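Local coordinates for CYCLIN domain-containing protein (PDB 6Z3U) that probably acts as the cyclin H-type regulatory subunit of the CDK-activating kinase complex, controlling the activity of its cyclin-dependent kinase partner, at residues K186-A191 against D229-F234; M240-S245 against E323-M328. All blocks are in the same frame, centred on the assembly; numbering follows the deposited sequence.

Contact 1 of 2, residues K186-A191 against D229-F234; sequences KHPFRA and DAYFHF
Tyr231 reaches across to His187 and Pro188 and carries this contact for the whole 229-234 segment. Before it in sequence, Asp229 and Ala230 face other parts of the chain: the Asp229 carboxylate forms a salt bridge with Arg32, and Ala230 packs on helices 236-247 and 313-330. Asp229 O also accepts a bond from Phe232 N, part of the short, weakly bonded helical turn that presents Tyr231. The tyrosine CB points at the 186-191 segment; CG lies anti to the carbonyl carbon and beside the backbone N (chi1 -82°), and the hydroxyl ends at the imidazole edge, near the plane of that ring. There Tyr231 OH meets His187 ND1 at 3.1 Å in a nearly straight hydrogen bond (162°). The two rings meet rim to rim, neither lying over the other, with their planes 54° apart. On its other nitrogen, NE2, the imidazole is bonded to Thr113, so both nitrogens are engaged and the rotation of the ring is fixed from two sides. Pro188, coming from the direction opposite to the tyrosine, sets its CD 3.4 Å from Tyr231 OH, while Lys186 O lies 3.6 Å from Tyr231 CE2. A phenylalanine in place of Tyr231 would probably leave His187 ND1 without its hydroxyl partner in a buried setting and hold the imidazole less firmly. Further along, Phe232 and His233 turn to helix 25-48 and Phe234 to helices 236-247 and 313-330. Within the C-terminal cyclin domain, the contact thus joins the start of helix 189-200, where Pro188 occupies the N-cap position, to the short helix 230-233, with helix 108-124 touching both His187 and Tyr231.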
loop_
_atom_site.group_PDB
_atom_site.type_symbol
_atom_site.label_atom_id
_atom_site.label_comp_id
_atom_site.label_asym_id
_atom_site.label_seq_id
_atom_site.Cartn_x
_atom_site.Cartn_y
_atom_site.Cartn_z
ATOM N N LYS A 186 -1.653 4.194 7.826
ATOM C CA LYS A 186 -2.385 5.399 7.466
ATOM C C LYS A 186 -1.899 6.544 8.339
ATOM O O LYS A 186 -1.905 6.438 9.570
ATOM C CB LYS A 186 -3.891 5.188 7.630
ATOM C CG LYS A 186 -4.430 4.044 6.784
ATOM C CD LYS A 186 -5.889 3.761 7.080
ATOM C CE LYS A 186 -6.474 2.787 6.070
ATOM N NZ LYS A 186 -6.331 3.266 4.664
ATOM N N HIS A 187 -1.472 7.627 7.702
ATOM C CA HIS A 187 -0.911 8.771 8.399
ATOM C C HIS A 187 -1.804 9.995 8.252
ATOM O O HIS A 187 -2.590 10.096 7.303
ATOM C CB HIS A 187 0.489 9.090 7.858
ATOM C CG HIS A 187 1.440 7.938 7.942
ATOM N ND1 HIS A 187 1.781 7.342 9.137
ATOM C CD2 HIS A 187 2.118 7.269 6.980
ATOM C CE1 HIS A 187 2.628 6.354 8.908
ATOM N NE2 HIS A 187 2.851 6.291 7.607
ATOM N N PRO A 188 -1.698 10.960 9.167
ATOM C CA PRO A 188 -2.562 12.152 9.107
ATOM C C PRO A 188 -1.946 13.359 8.407
ATOM O O PRO A 188 -2.564 14.429 8.432
ATOM C CB PRO A 188 -2.785 12.461 10.595
ATOM C CG PRO A 188 -1.715 11.669 11.366
ATOM C CD PRO A 188 -0.832 11.004 10.355
ATOM N N PHE A 189 -0.768 13.222 7.798
ATOM C CA PHE A 189 -0.140 14.367 7.146
ATOM C C PHE A 189 -0.997 14.875 5.993
ATOM O O PHE A 189 -1.334 16.063 5.931
ATOM C CB PHE A 189 1.259 13.990 6.657
ATOM C CG PHE A 189 2.144 13.420 7.730
ATOM C CD1 PHE A 189 2.697 14.240 8.699
ATOM C CD2 PHE A 189 2.421 12.065 7.768
ATOM C CE1 PHE A 189 3.509 13.718 9.686
ATOM C CE2 PHE A 189 3.234 11.539 8.752
ATOM C CZ PHE A 189 3.778 12.367 9.714
ATOM N N ARG A 190 -1.364 13.987 5.068
ATOM C CA ARG A 190 -2.209 14.402 3.954
ATOM C C ARG A 190 -3.594 14.817 4.430
ATOM O O ARG A 190 -4.215 15.702 3.831
ATOM C CB ARG A 190 -2.315 13.277 2.928
ATOM C CG ARG A 190 -2.804 13.731 1.566
ATOM C CD ARG A 190 -2.822 12.579 0.578
ATOM N NE ARG A 190 -1.478 12.085 0.284
ATOM C CZ ARG A 190 -0.893 11.061 0.903
ATOM N NH1 ARG A 190 -1.524 10.400 1.866
ATOM N NH2 ARG A 190 0.333 10.698 0.555
ATOM N N ALA A 191 -4.096 14.186 5.494
ATOM C CA ALA A 191 -5.361 14.615 6.079
ATOM C C ALA A 191 -5.301 16.065 6.538
ATOM O O ALA A 191 -6.303 16.786 6.452
ATOM C CB ALA A 191 -5.728 13.702 7.248
ATOM N N ASP A 229 1.091 6.598 21.993
ATOM C CA ASP A 229 0.207 5.554 21.485
ATOM C C ASP A 229 -0.987 6.110 20.714
ATOM O O ASP A 229 -2.060 5.492 20.713
ATOM C CB ASP A 229 -0.276 4.675 22.641
ATOM C CG ASP A 229 0.857 3.939 23.323
ATOM O OD1 ASP A 229 1.930 3.783 22.701
ATOM O OD2 ASP A 229 0.672 3.510 24.481
ATOM N N ALA A 230 -0.829 7.255 20.048
ATOM C CA ALA A 230 -1.963 7.880 19.372
ATOM C C ALA A 230 -2.545 6.971 18.294
ATOM O O ALA A 230 -3.768 6.826 18.191
ATOM C CB ALA A 230 -1.537 9.219 18.770
ATOM N N TYR A 231 -1.687 6.350 17.482
ATOM C CA TYR A 231 -2.180 5.551 16.363
ATOM C C TYR A 231 -3.049 4.391 16.829
ATOM O O TYR A 231 -3.978 3.990 16.119
ATOM C CB TYR A 231 -1.005 5.021 15.538
ATOM C CG TYR A 231 -0.440 6.008 14.542
ATOM C CD1 TYR A 231 -0.224 7.333 14.891
ATOM C CD2 TYR A 231 -0.108 5.607 13.255
ATOM C CE1 TYR A 231 0.295 8.235 13.982
ATOM C CE2 TYR A 231 0.415 6.501 12.341
ATOM C CZ TYR A 231 0.616 7.813 12.711
ATOM O OH TYR A 231 1.134 8.706 11.805
ATOM N N PHE A 232 -2.776 3.847 18.017
ATOM C CA PHE A 232 -3.480 2.655 18.469
ATOM C C PHE A 232 -4.896 2.943 18.950
ATOM O O PHE A 232 -5.732 2.032 18.950
ATOM C CB PHE A 232 -2.706 1.974 19.605
ATOM C CG PHE A 232 -1.317 1.545 19.227
ATOM C CD1 PHE A 232 -1.110 0.639 18.200
ATOM C CD2 PHE A 232 -0.220 2.032 19.916
ATOM C CE1 PHE A 232 0.168 0.242 17.858
ATOM C CE2 PHE A 232 1.057 1.637 19.578
ATOM C CZ PHE A 232 1.251 0.741 18.549
ATOM N N HIS A 233 -5.188 4.181 19.352
ATOM C CA HIS A 233 -6.477 4.518 19.933
ATOM C C HIS A 233 -7.279 5.526 19.125
ATOM O O HIS A 233 -8.449 5.753 19.449
ATOM C CB HIS A 233 -6.284 5.070 21.354
ATOM C CG HIS A 233 -5.339 4.263 22.187
ATOM N ND1 HIS A 233 -5.538 2.927 22.455
ATOM C CD2 HIS A 233 -4.185 4.605 22.809
ATOM C CE1 HIS A 233 -4.549 2.479 23.207
ATOM N NE2 HIS A 233 -3.715 3.477 23.436
ATOM N N PHE A 234 -6.698 6.129 18.089
ATOM C CA PHE A 234 -7.370 7.184 17.346
ATOM C C PHE A 234 -7.103 7.023 15.859
ATOM O O PHE A 234 -6.101 6.434 15.445
ATOM C CB PHE A 234 -6.919 8.570 17.820
ATOM C CG PHE A 234 -7.088 8.786 19.295
ATOM C CD1 PHE A 234 -8.333 9.078 19.827
ATOM C CD2 PHE A 234 -6.004 8.694 20.151
ATOM C CE1 PHE A 234 -8.493 9.275 21.184
ATOM C CE2 PHE A 234 -6.157 8.891 21.509
ATOM C CZ PHE A 234 -7.404 9.183 22.027
#

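Contact 2 of 2, residues M240-S245 against E323-M328; sequences MLAALS and EACRDM
Ser245 and Arg326 make the polar half of this helix-helix contact, Ala242 and Cys325 the apolar half. Arg326 NH2 donates to the backbone O of Ser245 at 3.1 Å with an N-H...O angle of 158°. That oxygen lies at the guanidinium edge, close to its plane, whereas the nitrogen sits well above the carbonyl plane of the serine. Two weaker bonds come from Arg326 NE, one to the same carbonyl oxygen and one, 3.1 Å long, to Ser245 OG. With CG anti to the backbone N (chi1 -160°) and the chain extended from CG to NE, the guanidinium arrives at Ser245, Arg326 CD being 3.4 Å from Ser245 OG. One helical turn earlier, Ala242 CB points into the opposing helix and touches Cys325 SG at 3.5 Å; this small side chain fits where the backbones come nearest, Ala242 CA and Arg326 CA being 4.9 Å apart.

Farther out, the two helical segments, both in the C-terminal cyclin domain, cross at -65° with their axes 8.6 Å apart, and Cys325 also packs on Ile239 and Phe234. Arg249 lies close to Arg326 NH1 and is itself in a salt bridge with Glu323, whose carboxylate probably tempers the gathering of positive charge. Arg326 thus holds the Ser245 carbonyl mainly through NH2, and across these two segments its bonds all go to neutral oxygens.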
loop_
_atom_site.group_PDB
_atom_site.type_symbol
_atom_site.label_atom_id
_atom_site.label_comp_id
_atom_site.label_asym_id
_atom_site.label_seq_id
_atom_site.Cartn_x
_atom_site.Cartn_y
_atom_site.Cartn_z
ATOM N N MET A 240 -5.348 13.940 13.372
ATOM C CA MET A 240 -5.107 15.159 12.607
ATOM C C MET A 240 -5.828 16.349 13.227
ATOM O O MET A 240 -5.240 17.421 13.408
ATOM C CB MET A 240 -5.543 14.954 11.155
ATOM C CG MET A 240 -5.450 16.201 10.295
ATOM S SD MET A 240 -6.959 17.181 10.342
ATOM C CE MET A 240 -6.287 18.822 10.564
ATOM N N LEU A 241 -7.113 16.182 13.551
ATOM C CA LEU A 241 -7.857 17.263 14.189
ATOM C C LEU A 241 -7.265 17.621 15.547
ATOM O O LEU A 241 -7.286 18.792 15.946
ATOM C CB LEU A 241 -9.329 16.871 14.336
ATOM C CG LEU A 241 -10.142 16.775 13.042
ATOM C CD1 LEU A 241 -11.452 16.045 13.285
ATOM C CD2 LEU A 241 -10.404 18.157 12.464
ATOM N N ALA A 242 -6.718 16.636 16.263
ATOM C CA ALA A 242 -6.139 16.912 17.573
ATOM C C ALA A 242 -4.888 17.772 17.455
ATOM O O ALA A 242 -4.714 18.732 18.215
ATOM C CB ALA A 242 -5.823 15.601 18.291
ATOM N N ALA A 243 -4.009 17.454 16.501
ATOM C CA ALA A 243 -2.820 18.275 16.300
ATOM C C ALA A 243 -3.196 19.688 15.876
ATOM O O ALA A 243 -2.560 20.661 16.297
ATOM C CB ALA A 243 -1.904 17.628 15.262
ATOM N N LEU A 244 -4.230 19.821 15.041
ATOM C CA LEU A 244 -4.710 21.148 14.669
ATOM C C LEU A 244 -5.362 21.845 15.856
ATOM O O LEU A 244 -5.211 23.060 16.030
ATOM C CB LEU A 244 -5.688 21.042 13.498
ATOM C CG LEU A 244 -6.395 22.332 13.071
ATOM C CD1 LEU A 244 -5.395 23.403 12.660
ATOM C CD2 LEU A 244 -7.367 22.049 11.935
ATOM N N SER A 245 -6.092 21.091 16.685
ATOM C CA SER A 245 -6.703 21.680 17.871
ATOM C C SER A 245 -5.650 22.244 18.814
ATOM O O SER A 245 -5.889 23.259 19.478
ATOM C CB SER A 245 -7.555 20.637 18.594
ATOM O OG SER A 245 -8.321 21.235 19.626
ATOM N N GLU A 323 -10.693 15.471 22.172
ATOM C CA GLU A 323 -10.134 16.027 23.400
ATOM C C GLU A 323 -9.293 14.987 24.130
ATOM O O GLU A 323 -8.251 15.314 24.711
ATOM C CB GLU A 323 -11.257 16.542 24.300
ATOM C CG GLU A 323 -10.824 17.583 25.327
ATOM C CD GLU A 323 -10.249 18.834 24.689
ATOM O OE1 GLU A 323 -9.233 19.352 25.197
ATOM O OE2 GLU A 323 -10.813 19.296 23.675
ATOM N N ALA A 324 -9.730 13.726 24.110
ATOM C CA ALA A 324 -8.921 12.659 24.690
ATOM C C ALA A 324 -7.607 12.507 23.934
ATOM O O ALA A 324 -6.546 12.331 24.544
ATOM C CB ALA A 324 -9.703 11.346 24.684
ATOM N N CYS A 325 -7.659 12.576 22.602
ATOM C CA CYS A 325 -6.433 12.534 21.810
ATOM C C CYS A 325 -5.603 13.795 22.015
ATOM O O CYS A 325 -4.368 13.735 22.047
ATOM C CB CYS A 325 -6.775 12.356 20.332
ATOM S SG CYS A 325 -5.338 12.262 19.242
ATOM N N ARG A 326 -6.266 14.946 22.149
ATOM C CA ARG A 326 -5.545 16.194 22.371
ATOM C C ARG A 326 -4.700 16.121 23.636
ATOM O O ARG A 326 -3.582 16.649 23.678
ATOM C CB ARG A 326 -6.537 17.354 22.454
ATOM C CG ARG A 326 -5.928 18.720 22.203
ATOM C CD ARG A 326 -6.959 19.822 22.409
ATOM N NE ARG A 326 -6.443 21.148 22.076
ATOM C CZ ARG A 326 -5.790 21.941 22.923
ATOM N NH1 ARG A 326 -5.557 21.550 24.170
ATOM N NH2 ARG A 326 -5.366 23.131 22.519
ATOM N N ASP A 327 -5.216 15.465 24.678
ATOM C CA ASP A 327 -4.475 15.356 25.930
ATOM C C ASP A 327 -3.330 14.357 25.815
ATOM O O ASP A 327 -2.251 14.571 26.381
ATOM C CB ASP A 327 -5.425 14.960 27.061
ATOM C CG ASP A 327 -6.448 16.041 27.370
ATOM O OD1 ASP A 327 -6.105 17.238 27.265
ATOM O OD2 ASP A 327 -7.599 15.694 27.711
ATOM N N MET A 328 -3.542 13.257 25.089
ATOM C CA MET A 328 -2.473 12.282 24.902
ATOM C C MET A 328 -1.296 12.892 24.151
ATOM O O MET A 328 -0.134 12.647 24.497
ATOM C CB MET A 328 -3.004 11.054 24.160
ATOM C CG MET A 328 -1.958 9.972 23.943
ATOM S SD MET A 328 -2.653 8.391 23.416
ATOM C CE MET A 328 -2.008 7.308 24.690
#

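How the contacts relate
Contacts 1 and 2 follow one another along the chain, contact 1 closing before contact 2 opens, and their centres are about 11 Å apart. Both belong to the all-helical C-terminal cyclin domain, and the short helix 230-233 of the first leads to helix 236-247 of the second. They also touch: Pro188 and Ala191 pack on Met240, Phe234 lies against Cys325, and Asp229 meets Met328. Three helices distant in sequence, 189-200, 236-247 and 313-330, are thereby packed together. Arg190 of contact 1 forms salt bridges with Glu53 of the RING-type subunit and Asp247 of the kinase subunit, and Leu241 of contact 2 packs on Leu58 of the RING-type subunit, so this region borders both partners.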